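Local coordinates for flavodoxin (Lactobacillus reuteri, PDB 5VEG), which binds FMN and probably serves as a low-potential electron donor to redox enzymes, in association with a 1,2-propanediol utilization bacterial microcompartment, at residues 36-41 with 83-88; 45-50 with 155-160; 114-119 with 137-142; 146-151 with 166-171. All coordinates share one frame; numbering follows the deposited sequence.

Contact 1 (36-41 with 83-88); sequences VYATMT and VCAYTY. With FMN (flavin mononucleotide), chain D.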
# COMPACT_ATOMS: atom_id res chain seq x y z
N VAL A 36 1.91 -5.61 0.02
CA VAL A 36 0.77 -6.47 0.30
C VAL A 36 -0.47 -5.84 -0.32
O VAL A 36 -0.60 -4.61 -0.39
CB VAL A 36 0.56 -6.75 1.80
CG1 VAL A 36 1.80 -7.48 2.38
CG2 VAL A 36 0.28 -5.47 2.55
N TYR A 37 -1.39 -6.69 -0.76
CA TYR A 37 -2.64 -6.20 -1.33
C TYR A 37 -3.81 -6.94 -0.71
O TYR A 37 -3.68 -8.09 -0.25
CB TYR A 37 -2.68 -6.35 -2.87
CG TYR A 37 -2.56 -7.79 -3.37
CD1 TYR A 37 -3.69 -8.59 -3.53
CD2 TYR A 37 -1.31 -8.33 -3.66
CE1 TYR A 37 -3.57 -9.90 -3.96
CE2 TYR A 37 -1.19 -9.63 -4.10
CZ TYR A 37 -2.31 -10.41 -4.24
OH TYR A 37 -2.17 -11.70 -4.68
N ALA A 38 -4.95 -6.27 -0.70
CA ALA A 38 -6.23 -6.91 -0.42
C ALA A 38 -7.12 -6.70 -1.62
O ALA A 38 -7.15 -5.60 -2.19
CB ALA A 38 -6.88 -6.36 0.84
N THR A 39 -7.83 -7.75 -2.04
CA THR A 39 -8.58 -7.59 -3.27
C THR A 39 -9.70 -8.63 -3.34
O THR A 39 -9.61 -9.70 -2.73
CB THR A 39 -7.66 -7.69 -4.49
OG1 THR A 39 -8.40 -7.36 -5.67
CG2 THR A 39 -7.07 -9.09 -4.63
N MET A 40 -10.74 -8.28 -4.08
CA MET A 40 -11.81 -9.23 -4.39
C MET A 40 -12.04 -9.39 -5.89
O MET A 40 -12.23 -10.52 -6.35
CB MET A 40 -13.10 -8.80 -3.71
CG MET A 40 -12.99 -8.93 -2.21
SD MET A 40 -14.57 -9.02 -1.36
CE MET A 40 -15.40 -7.72 -2.22
N THR A 41 -11.98 -8.31 -6.67
CA THR A 41 -12.15 -8.41 -8.11
C THR A 41 -10.89 -8.03 -8.86
O THR A 41 -10.94 -7.81 -10.08
CB THR A 41 -13.35 -7.55 -8.56
OG1 THR A 41 -13.38 -6.32 -7.82
CG2 THR A 41 -14.65 -8.31 -8.31
N VAL A 83 0.99 -0.98 1.28
CA VAL A 83 -0.31 -1.65 1.33
C VAL A 83 -1.20 -1.10 0.21
O VAL A 83 -1.37 0.12 0.08
CB VAL A 83 -1.00 -1.47 2.70
CG1 VAL A 83 -2.36 -2.15 2.70
CG2 VAL A 83 -0.12 -2.04 3.84
N CYS A 84 -1.79 -1.99 -0.57
CA CYS A 84 -2.75 -1.64 -1.60
C CYS A 84 -4.05 -2.38 -1.28
O CYS A 84 -4.10 -3.60 -1.39
CB CYS A 84 -2.25 -2.02 -3.00
SG CYS A 84 -0.66 -1.28 -3.49
N ALA A 85 -5.09 -1.65 -0.88
CA ALA A 85 -6.28 -2.33 -0.38
C ALA A 85 -7.55 -1.56 -0.72
O ALA A 85 -7.55 -0.32 -0.75
CB ALA A 85 -6.22 -2.54 1.14
N TYR A 86 -8.63 -2.31 -0.91
CA TYR A 86 -9.92 -1.73 -1.30
C TYR A 86 -10.66 -1.20 -0.07
O TYR A 86 -10.28 -1.43 1.08
CB TYR A 86 -10.79 -2.76 -2.02
CG TYR A 86 -11.16 -3.96 -1.15
CD1 TYR A 86 -12.25 -3.90 -0.28
CD2 TYR A 86 -10.41 -5.14 -1.19
CE1 TYR A 86 -12.60 -5.01 0.52
CE2 TYR A 86 -10.74 -6.24 -0.39
CZ TYR A 86 -11.83 -6.17 0.46
OH TYR A 86 -12.15 -7.25 1.25
N THR A 87 -11.75 -0.50 -0.35
CA THR A 87 -12.73 -0.05 0.63
C THR A 87 -14.09 -0.65 0.25
O THR A 87 -14.42 -0.73 -0.94
CB THR A 87 -12.81 1.48 0.66
OG1 THR A 87 -11.52 2.04 0.95
CG2 THR A 87 -13.80 1.93 1.72
N TYR A 88 -14.86 -1.08 1.25
CA TYR A 88 -16.13 -1.76 1.01
C TYR A 88 -17.23 -1.14 1.86
O TYR A 88 -16.96 -0.31 2.74
CB TYR A 88 -16.02 -3.26 1.32
CG TYR A 88 -16.71 -4.14 0.31
CD1 TYR A 88 -16.41 -4.06 -1.04
CD2 TYR A 88 -17.66 -5.07 0.71
CE1 TYR A 88 -17.03 -4.86 -1.96
CE2 TYR A 88 -18.30 -5.89 -0.20
CZ TYR A 88 -17.98 -5.78 -1.54
OH TYR A 88 -18.60 -6.59 -2.46
N1 FMN D . -15.17 1.98 -2.82
C2 FMN D . -14.82 3.05 -2.02
O2 FMN D . -13.87 3.76 -2.34
N3 FMN D . -15.54 3.33 -0.88
C4 FMN D . -16.61 2.54 -0.52
O4 FMN D . -17.23 2.81 0.51
C4A FMN D . -16.98 1.46 -1.32
N5 FMN D . -18.06 0.66 -0.98
C5A FMN D . -18.38 -0.41 -1.81
C6 FMN D . -19.47 -1.24 -1.50
C7 FMN D . -19.79 -2.32 -2.33
C7M FMN D . -20.96 -3.21 -2.01
C8 FMN D . -19.05 -2.56 -3.48
C8M FMN D . -19.41 -3.71 -4.38
C9 FMN D . -17.97 -1.73 -3.80
C9A FMN D . -17.64 -0.68 -2.96
N10 FMN D . -16.57 0.12 -3.28
C10 FMN D . -16.25 1.19 -2.48
C1' FMN D . -15.82 -0.14 -4.56
C2' FMN D . -14.58 -1.02 -4.49
O2' FMN D . -13.69 -0.47 -3.55
C3' FMN D . -13.96 -0.89 -5.88
O3' FMN D . -14.76 -1.52 -6.86
C4' FMN D . -12.56 -1.46 -5.95
O4' FMN D . -12.05 -1.21 -7.23
C5' FMN D . -12.59 -2.97 -5.75
O5' FMN D . -11.24 -3.38 -5.64
P FMN D . -10.84 -4.93 -5.85
O1P FMN D . -11.14 -5.30 -7.29
O2P FMN D . -9.34 -5.02 -5.60
O3P FMN D . -11.65 -5.81 -4.94
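Met40 reaches from the 36-41 segment across to Tyr86 and Tyr88. Its CB packs near the FMN phosphate, with FMN O3P 3.5 Å away. CG comes next and meets the hydroxyl end of Tyr86. SD stands 5.1 Å from the centroid of the Tyr86 ring, in an oblique Met-aromatic contact. The chain then bends at its last torsion (chi3 -44°), which turns the methyl towards Tyr88. There CE touches Tyr88 CZ at 3.3 Å, a tight contact, while SD stays more distantly above the ring face. FMN C7 lies over one face of the Tyr88 ring, so this tyrosine touches both the flavin and Met40. With an alanine in its place, the flavin would probably lose its cover here and the Met40 methyl its ring.

The segments run from the ends of the neighbouring parallel strands 31-38 and 80-85 of the flavodoxin fold into the loops that hold FMN. Cys84 N donates to Val36 O and Ala38 N to Cys84 O, both at 2.9 Å. Val36 CG2 and Val83 CG2 meet on one side of the sheet. Beyond the strand end, the chain wraps the phosphate. Met40 N donates to FMN O3P at 2.8 Å, and Thr39 OG1 to FMN O2P at 2.5 Å. Thr41 OG1 binds FMN O1P. On the partner segment, Thr87 O accepts from FMN O2'. Tyr86 OH is hydrogen-bonded to Glu96 OE2.

Contact 2 (45-50 with 155-160); sequences EEVANI and LEPYEE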
# COMPACT_ATOMS: atom_id res chain seq x y z
N GLU A 45 -5.03 -5.78 -6.62
CA GLU A 45 -3.89 -6.60 -6.99
C GLU A 45 -3.22 -6.04 -8.24
O GLU A 45 -1.98 -6.05 -8.34
CB GLU A 45 -4.33 -8.05 -7.21
CG GLU A 45 -3.22 -8.91 -7.74
CD GLU A 45 -3.61 -10.37 -7.88
OE1 GLU A 45 -4.72 -10.75 -7.43
OE2 GLU A 45 -2.78 -11.13 -8.42
N GLU A 46 -4.02 -5.55 -9.18
CA GLU A 46 -3.47 -4.82 -10.32
C GLU A 46 -2.64 -3.62 -9.86
O GLU A 46 -1.52 -3.40 -10.34
CB GLU A 46 -4.60 -4.37 -11.25
CG GLU A 46 -4.18 -3.92 -12.62
CD GLU A 46 -5.39 -3.69 -13.55
OE1 GLU A 46 -6.52 -4.09 -13.18
OE2 GLU A 46 -5.20 -3.12 -14.64
N VAL A 47 -3.16 -2.85 -8.90
CA VAL A 47 -2.41 -1.70 -8.38
C VAL A 47 -1.10 -2.16 -7.76
O VAL A 47 -0.03 -1.59 -8.02
CB VAL A 47 -3.26 -0.91 -7.36
CG1 VAL A 47 -2.40 0.15 -6.62
CG2 VAL A 47 -4.50 -0.27 -8.05
N ALA A 48 -1.16 -3.19 -6.91
CA ALA A 48 0.06 -3.74 -6.32
C ALA A 48 1.04 -4.20 -7.40
O ALA A 48 2.25 -3.95 -7.30
CB ALA A 48 -0.30 -4.88 -5.37
N ASN A 49 0.54 -4.88 -8.45
CA ASN A 49 1.40 -5.32 -9.54
C ASN A 49 2.13 -4.14 -10.19
O ASN A 49 3.33 -4.23 -10.49
CB ASN A 49 0.59 -6.05 -10.61
CG ASN A 49 0.09 -7.43 -10.17
OD1 ASN A 49 0.49 -7.96 -9.13
ND2 ASN A 49 -0.79 -8.00 -10.98
N ILE A 50 1.42 -3.04 -10.44
CA ILE A 50 2.05 -1.88 -11.05
C ILE A 50 3.12 -1.32 -10.14
O ILE A 50 4.19 -0.91 -10.60
CB ILE A 50 0.99 -0.82 -11.41
CG1 ILE A 50 0.03 -1.38 -12.47
CG2 ILE A 50 1.66 0.48 -11.86
CD1 ILE A 50 -1.31 -0.60 -12.61
N LEU A 155 -11.51 2.77 -9.47
CA LEU A 155 -11.79 1.51 -10.18
C LEU A 155 -10.50 1.02 -10.82
O LEU A 155 -9.48 0.87 -10.12
CB LEU A 155 -12.96 1.73 -11.16
CG LEU A 155 -14.33 2.07 -10.58
CD1 LEU A 155 -15.39 2.01 -11.69
CD2 LEU A 155 -14.72 1.16 -9.42
N GLU A 156 -10.48 0.74 -12.13
CA GLU A 156 -9.31 0.14 -12.74
C GLU A 156 -8.25 1.20 -12.98
O GLU A 156 -8.57 2.34 -13.33
CB GLU A 156 -9.67 -0.54 -14.06
CG GLU A 156 -9.46 -2.04 -14.01
CD GLU A 156 -9.63 -2.70 -15.35
OE1 GLU A 156 -8.69 -2.63 -16.17
OE2 GLU A 156 -10.70 -3.31 -15.58
N PRO A 157 -6.97 0.85 -12.80
CA PRO A 157 -5.90 1.81 -13.07
C PRO A 157 -5.71 1.99 -14.57
O PRO A 157 -5.59 1.01 -15.31
CB PRO A 157 -4.67 1.18 -12.40
CG PRO A 157 -4.97 -0.29 -12.35
CD PRO A 157 -6.47 -0.42 -12.23
N TYR A 158 -5.70 3.24 -15.01
CA TYR A 158 -5.45 3.58 -16.40
C TYR A 158 -4.14 4.38 -16.50
O TYR A 158 -3.33 4.39 -15.56
CB TYR A 158 -6.66 4.33 -16.96
CG TYR A 158 -7.56 3.48 -17.83
CD1 TYR A 158 -8.47 2.58 -17.26
CD2 TYR A 158 -7.52 3.58 -19.22
CE1 TYR A 158 -9.30 1.79 -18.07
CE2 TYR A 158 -8.34 2.81 -20.03
CZ TYR A 158 -9.24 1.91 -19.45
OH TYR A 158 -10.06 1.15 -20.25
N GLU A 159 -3.93 5.04 -17.65
CA GLU A 159 -2.61 5.60 -17.94
C GLU A 159 -2.19 6.63 -16.90
O GLU A 159 -1.04 6.61 -16.43
CB GLU A 159 -2.60 6.21 -19.34
CG GLU A 159 -1.74 5.45 -20.34
CD GLU A 159 -2.13 5.73 -21.79
OE1 GLU A 159 -2.54 6.88 -22.08
OE2 GLU A 159 -2.04 4.81 -22.63
N GLU A 160 -3.09 7.54 -16.54
CA GLU A 160 -2.79 8.54 -15.52
C GLU A 160 -2.48 7.88 -14.18
O GLU A 160 -1.51 8.23 -13.51
CB GLU A 160 -3.95 9.53 -15.38
CG GLU A 160 -4.64 9.91 -16.70
CD GLU A 160 -5.68 8.88 -17.15
OE1 GLU A 160 -5.42 8.19 -18.16
OE2 GLU A 160 -6.74 8.75 -16.50
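Pro157 covers one face of the Glu46 carboxylate with CG and CD, and Glu46 CD is 3.6 Å from Pro157 CG. Within the 155-160 segment, Glu156 O lies in plane at the edge of the Tyr158 ring. The carboxylates of Glu46 and Glu156 are turned 49° against each other. Their oxygens Glu46 OE2 and Glu156 OE1 are 3.8 Å apart, an approach of like charges that would tend to favour a proton on one of them. Glu46 is stretched out, with CG anti to the backbone N (chi1 -165°), and this carries its acid end over the proline. The rest is apolar. Ile50 CD1 meets Pro157 CG at 3.7 Å, and Val47 CG2 lies a little further from the same atom. Putting an alanine in place of Glu46 would probably expose the CG and CD side of Pro157.

Pro157 lies just before Tyr158, the N-cap of helix 159-176. The contact therefore sets the approach to that helix against helix 43-56. Ile50 goes on to touch Ile162 and Leu165. Val47 also packs on Cys84 of strand 80-85, and Leu155 O is hydrogen-bonded to Ser119 OG on strand 113-120.

Contact 3 (114-119 with 137-142); sequences YGVAGS and DAFKKA. With FMN (flavin mononucleotide), chain D.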
# COMPACT_ATOMS: atom_id res chain seq x y z
N TYR A 114 7.22 4.03 3.89
CA TYR A 114 5.95 3.41 3.56
C TYR A 114 5.19 4.24 2.53
O TYR A 114 5.45 5.43 2.33
CB TYR A 114 5.06 3.19 4.80
CG TYR A 114 4.33 4.43 5.26
CD1 TYR A 114 3.07 4.76 4.75
CD2 TYR A 114 4.90 5.27 6.21
CE1 TYR A 114 2.41 5.88 5.16
CE2 TYR A 114 4.23 6.41 6.64
CZ TYR A 114 2.99 6.71 6.10
OH TYR A 114 2.32 7.83 6.50
N GLY A 115 4.25 3.57 1.88
CA GLY A 115 3.31 4.24 0.99
C GLY A 115 2.04 3.42 0.96
O GLY A 115 2.07 2.21 1.16
N VAL A 116 0.92 4.09 0.75
CA VAL A 116 -0.36 3.40 0.71
C VAL A 116 -1.09 3.81 -0.57
O VAL A 116 -1.03 4.97 -0.99
CB VAL A 116 -1.22 3.69 1.97
CG1 VAL A 116 -2.53 2.93 1.88
CG2 VAL A 116 -0.50 3.24 3.25
N ALA A 117 -1.73 2.83 -1.21
CA ALA A 117 -2.47 3.10 -2.43
C ALA A 117 -3.74 2.25 -2.42
O ALA A 117 -3.85 1.28 -1.66
CB ALA A 117 -1.61 2.81 -3.68
N GLY A 118 -4.71 2.63 -3.25
CA GLY A 118 -5.94 1.87 -3.28
C GLY A 118 -6.75 2.17 -4.52
O GLY A 118 -6.70 3.27 -5.07
N SER A 119 -7.48 1.16 -4.97
CA SER A 119 -8.53 1.35 -5.97
C SER A 119 -9.87 1.29 -5.25
O SER A 119 -10.10 0.39 -4.43
CB SER A 119 -8.46 0.28 -7.07
OG SER A 119 -9.71 0.19 -7.74
N ASP A 137 -2.65 6.28 8.21
CA ASP A 137 -2.63 6.57 9.64
C ASP A 137 -1.96 5.46 10.44
O ASP A 137 -1.20 5.73 11.37
CB ASP A 137 -4.06 6.80 10.14
CG ASP A 137 -4.62 8.16 9.74
OD1 ASP A 137 -3.84 9.03 9.31
OD2 ASP A 137 -5.84 8.36 9.87
N ALA A 138 -2.22 4.19 10.10
CA ALA A 138 -1.60 3.12 10.88
C ALA A 138 -0.08 3.16 10.77
O ALA A 138 0.64 2.96 11.76
CB ALA A 138 -2.12 1.75 10.44
N PHE A 139 0.43 3.40 9.56
CA PHE A 139 1.88 3.52 9.39
C PHE A 139 2.43 4.69 10.20
O PHE A 139 3.53 4.61 10.75
CB PHE A 139 2.22 3.68 7.90
CG PHE A 139 2.33 2.37 7.14
CD1 PHE A 139 3.29 1.42 7.50
CD2 PHE A 139 1.50 2.10 6.06
CE1 PHE A 139 3.41 0.24 6.79
CE2 PHE A 139 1.60 0.93 5.35
CZ PHE A 139 2.56 -0.01 5.72
N LYS A 140 1.66 5.78 10.28
CA LYS A 140 2.09 6.93 11.06
C LYS A 140 2.22 6.59 12.54
O LYS A 140 3.23 6.91 13.16
CB LYS A 140 1.11 8.10 10.87
CG LYS A 140 1.15 8.77 9.51
CD LYS A 140 0.54 10.18 9.58
CE LYS A 140 0.22 10.74 8.19
NZ LYS A 140 -1.18 10.42 7.75
N LYS A 141 1.20 5.93 13.12
CA LYS A 141 1.30 5.52 14.52
C LYS A 141 2.46 4.56 14.74
O LYS A 141 3.07 4.55 15.81
CB LYS A 141 0.01 4.85 15.01
CG LYS A 141 -1.27 5.36 14.41
CD LYS A 141 -1.85 6.53 15.19
CE LYS A 141 -2.90 7.26 14.36
NZ LYS A 141 -2.32 8.46 13.66
N ALA A 142 2.75 3.72 13.75
CA ALA A 142 3.85 2.78 13.87
C ALA A 142 5.21 3.46 13.81
O ALA A 142 6.22 2.82 14.09
CB ALA A 142 3.76 1.72 12.78
N1 FMN D . -15.17 1.98 -2.82
C2 FMN D . -14.82 3.05 -2.02
O2 FMN D . -13.87 3.76 -2.34
N3 FMN D . -15.54 3.33 -0.88
C4 FMN D . -16.61 2.54 -0.52
O4 FMN D . -17.23 2.81 0.51
C4A FMN D . -16.98 1.46 -1.32
N5 FMN D . -18.06 0.66 -0.98
C5A FMN D . -18.38 -0.41 -1.81
C6 FMN D . -19.47 -1.24 -1.50
C7 FMN D . -19.79 -2.32 -2.33
C7M FMN D . -20.96 -3.21 -2.01
C8 FMN D . -19.05 -2.56 -3.48
C8M FMN D . -19.41 -3.71 -4.38
C9 FMN D . -17.97 -1.73 -3.80
C9A FMN D . -17.64 -0.68 -2.96
N10 FMN D . -16.57 0.12 -3.28
C10 FMN D . -16.25 1.19 -2.48
C1' FMN D . -15.82 -0.14 -4.56
C2' FMN D . -14.58 -1.02 -4.49
O2' FMN D . -13.69 -0.47 -3.55
C3' FMN D . -13.96 -0.89 -5.88
O3' FMN D . -14.76 -1.52 -6.86
C4' FMN D . -12.56 -1.46 -5.95
O4' FMN D . -12.05 -1.21 -7.23
C5' FMN D . -12.59 -2.97 -5.75
O5' FMN D . -11.24 -3.38 -5.64
P FMN D . -10.84 -4.93 -5.85
O1P FMN D . -11.14 -5.30 -7.29
O2P FMN D . -9.34 -5.02 -5.60
O3P FMN D . -11.65 -5.81 -4.94
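Tyr114 and Phe139 carry the aromatic part of this contact. Their planes are 15° apart, but the rings slide past each other in opposite directions and barely overlap, with centroids 4.6 Å apart. Each ring therefore receives the other's CB instead. Phe139 CB sits 3.2 Å from the centroid of the Tyr114 ring, almost on the ring normal, and Tyr114 CB lies over the Phe139 face at 3.7 Å from its centroid. Both are CH-pi contacts. Tyr114 CG stands between the backbone N and the carbonyl carbon (chi1 80°), which lays the ring flat beneath Phe139 CB.

One aliphatic contact is added. Val116 CG2 approaches the edge of the Phe139 ring, 3.6 Å from Phe139 CD2.

Polar groups gather where Lys140 lies at the surface. Lys140 CG passes 3.4 Å from Tyr114 OH. That hydroxyl is hydrogen-bonded to Asp136 OD1, and Lys140 NZ forms a salt bridge to the same oxygen. Lys140 NZ also makes a salt bridge to Asp137 OD1, with only a weak hydrogen bond in it.

At the far end of the strand, Ser119 OG accepts a hydrogen bond from FMN O4' at 2.8 Å.

Helix 130-141 lies over strand 113-120 as the crossover helix of a beta-alpha-beta unit that returns through strand 145-154. The axes of strand segment 114-119 and helix segment 137-141 come within 9.2 Å and run nearly antiparallel, at 164°. Phe139 also touches Leu104 of helix 98-105.

Contact 4 (146-151 with 166-171); sequences SGAEKV and NKFAEG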
# COMPACT_ATOMS: atom_id res chain seq x y z
N SER A 146 6.62 8.38 5.72
CA SER A 146 5.95 8.37 4.43
C SER A 146 6.96 8.67 3.33
O SER A 146 7.69 9.67 3.40
CB SER A 146 4.81 9.39 4.41
OG SER A 146 4.26 9.50 3.10
N GLY A 147 7.02 7.80 2.34
CA GLY A 147 7.91 8.00 1.22
C GLY A 147 7.23 8.62 0.01
O GLY A 147 7.91 8.98 -0.96
N ALA A 148 5.91 8.77 0.05
CA ALA A 148 5.18 9.31 -1.10
C ALA A 148 3.73 9.60 -0.72
O ALA A 148 3.17 8.96 0.17
CB ALA A 148 5.21 8.34 -2.29
N GLU A 149 3.15 10.60 -1.39
CA GLU A 149 1.74 10.91 -1.18
C GLU A 149 0.88 9.70 -1.52
O GLU A 149 1.10 9.06 -2.56
CB GLU A 149 1.35 12.10 -2.06
CG GLU A 149 -0.13 12.41 -2.10
CD GLU A 149 -0.44 13.56 -3.04
OE1 GLU A 149 -1.42 13.45 -3.82
OE2 GLU A 149 0.31 14.57 -2.98
N LYS A 150 -0.10 9.41 -0.66
CA LYS A 150 -0.98 8.27 -0.88
C LYS A 150 -1.69 8.40 -2.22
O LYS A 150 -1.99 9.50 -2.69
CB LYS A 150 -1.99 8.14 0.27
CG LYS A 150 -3.01 9.26 0.35
CD LYS A 150 -3.87 9.15 1.60
CE LYS A 150 -3.33 9.99 2.75
NZ LYS A 150 -4.42 10.21 3.73
N VAL A 151 -1.96 7.26 -2.86
CA VAL A 151 -2.54 7.25 -4.21
C VAL A 151 -3.92 6.61 -4.15
O VAL A 151 -4.07 5.44 -3.76
CB VAL A 151 -1.63 6.55 -5.23
CG1 VAL A 151 -2.31 6.50 -6.58
CG2 VAL A 151 -0.31 7.30 -5.35
N ASN A 166 3.91 5.32 -10.64
CA ASN A 166 5.35 5.36 -10.88
C ASN A 166 6.02 6.44 -10.04
O ASN A 166 7.09 6.22 -9.47
CB ASN A 166 5.63 5.59 -12.36
CG ASN A 166 5.83 4.31 -13.11
OD1 ASN A 166 4.89 3.74 -13.66
ND2 ASN A 166 7.07 3.82 -13.13
N LYS A 167 5.43 7.64 -9.98
CA LYS A 167 5.97 8.67 -9.10
C LYS A 167 5.93 8.21 -7.64
O LYS A 167 6.88 8.45 -6.88
CB LYS A 167 5.20 9.98 -9.28
CG LYS A 167 5.42 10.60 -10.66
CD LYS A 167 4.42 11.72 -10.98
CE LYS A 167 4.86 12.53 -12.21
NZ LYS A 167 3.83 13.51 -12.66
N PHE A 168 4.82 7.58 -7.24
CA PHE A 168 4.72 6.91 -5.94
C PHE A 168 5.95 6.04 -5.68
O PHE A 168 6.66 6.25 -4.69
CB PHE A 168 3.42 6.10 -5.94
CG PHE A 168 3.14 5.32 -4.68
CD1 PHE A 168 2.66 5.95 -3.54
CD2 PHE A 168 3.26 3.94 -4.69
CE1 PHE A 168 2.35 5.22 -2.41
CE2 PHE A 168 2.95 3.18 -3.55
CZ PHE A 168 2.49 3.82 -2.41
N ALA A 169 6.25 5.11 -6.59
CA ALA A 169 7.41 4.23 -6.42
C ALA A 169 8.72 5.01 -6.38
O ALA A 169 9.61 4.71 -5.57
CB ALA A 169 7.46 3.20 -7.54
N GLU A 170 8.88 6.00 -7.27
CA GLU A 170 10.09 6.82 -7.27
C GLU A 170 10.25 7.53 -5.93
O GLU A 170 11.37 7.63 -5.40
CB GLU A 170 10.03 7.84 -8.40
CG GLU A 170 10.02 7.25 -9.81
CD GLU A 170 9.72 8.29 -10.87
OE1 GLU A 170 9.12 7.94 -11.92
OE2 GLU A 170 10.07 9.47 -10.65
N GLY A 171 9.15 8.04 -5.37
CA GLY A 171 9.22 8.70 -4.08
C GLY A 171 9.69 7.77 -2.97
O GLY A 171 10.50 8.17 -2.12
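The backbones of Ala148 and Gly171 come close, with their CA atoms 5.1 Å apart. Gly147 O stands 3.0 Å from Gly171 O. Both are acceptors, so they do not bond to each other, but both have Thr175 OG1 as hydrogen-bond partner, whose one proton they would have to share. Gly171 has no side chain to stand in the way here. A CB on it would fall close to both Gly147 O and Ala148 CB.

Phe168 is the main side chain. Its CG is anti to the backbone N (chi1 179°), which sends the ring from the helix towards the 146-151 segment. Three residues gather round Phe168 CD1. Glu149 O comes to the ring edge near its plane, 3.6 Å from this carbon. Ala148 CB is 3.7 Å from it, and Val151 CG2 is at the same distance; both approach the ring obliquely. Ala148 CB also rests 3.5 Å from Phe168 O, so the alanine methyl touches the helix backbone as well as the ring.

The 146-151 segment is an irregular part of strand 145-154, an outermost strand of the five-stranded parallel sheet. Gly147 is backbone-bonded to Tyr114, and Val151 to Val116 and Gly118. The same segment faces helix 159-176. Phe168 also packs on Gly115 of strand 113-120 and on Val51 of helix 43-56. Lys150 turns away from this helix and forms a salt bridge to Asp133 of helix 130-141.

Overall arrangement
Contacts 1 and 3 are the more buried pair, and contacts 2 and 4 are only partly buried. Strands 80-85 and 113-120 are neighbours in the sheet, probably joined by Val83 O to Ala117 N, so contacts 1 and 3 adjoin. Contact 1 meets FMN at phosphate, ribityl and flavin, contact 3 at one ribityl hydroxyl; contact 2 reaches it through Leu155. Contact 1 alone has hydrogen bonds between its two segments. Contact 3 rests on aromatic faces. Contacts 2 and 4 share helix 159-176. Contact 2 is proline against acidic and aliphatic groups; contact 4 is one phenylalanine plus a close glycine-to-glycine backbone approach at the outermost strand. Strands 113-120 and 145-154 are neighbours, so contacts 3 and 4 adjoin.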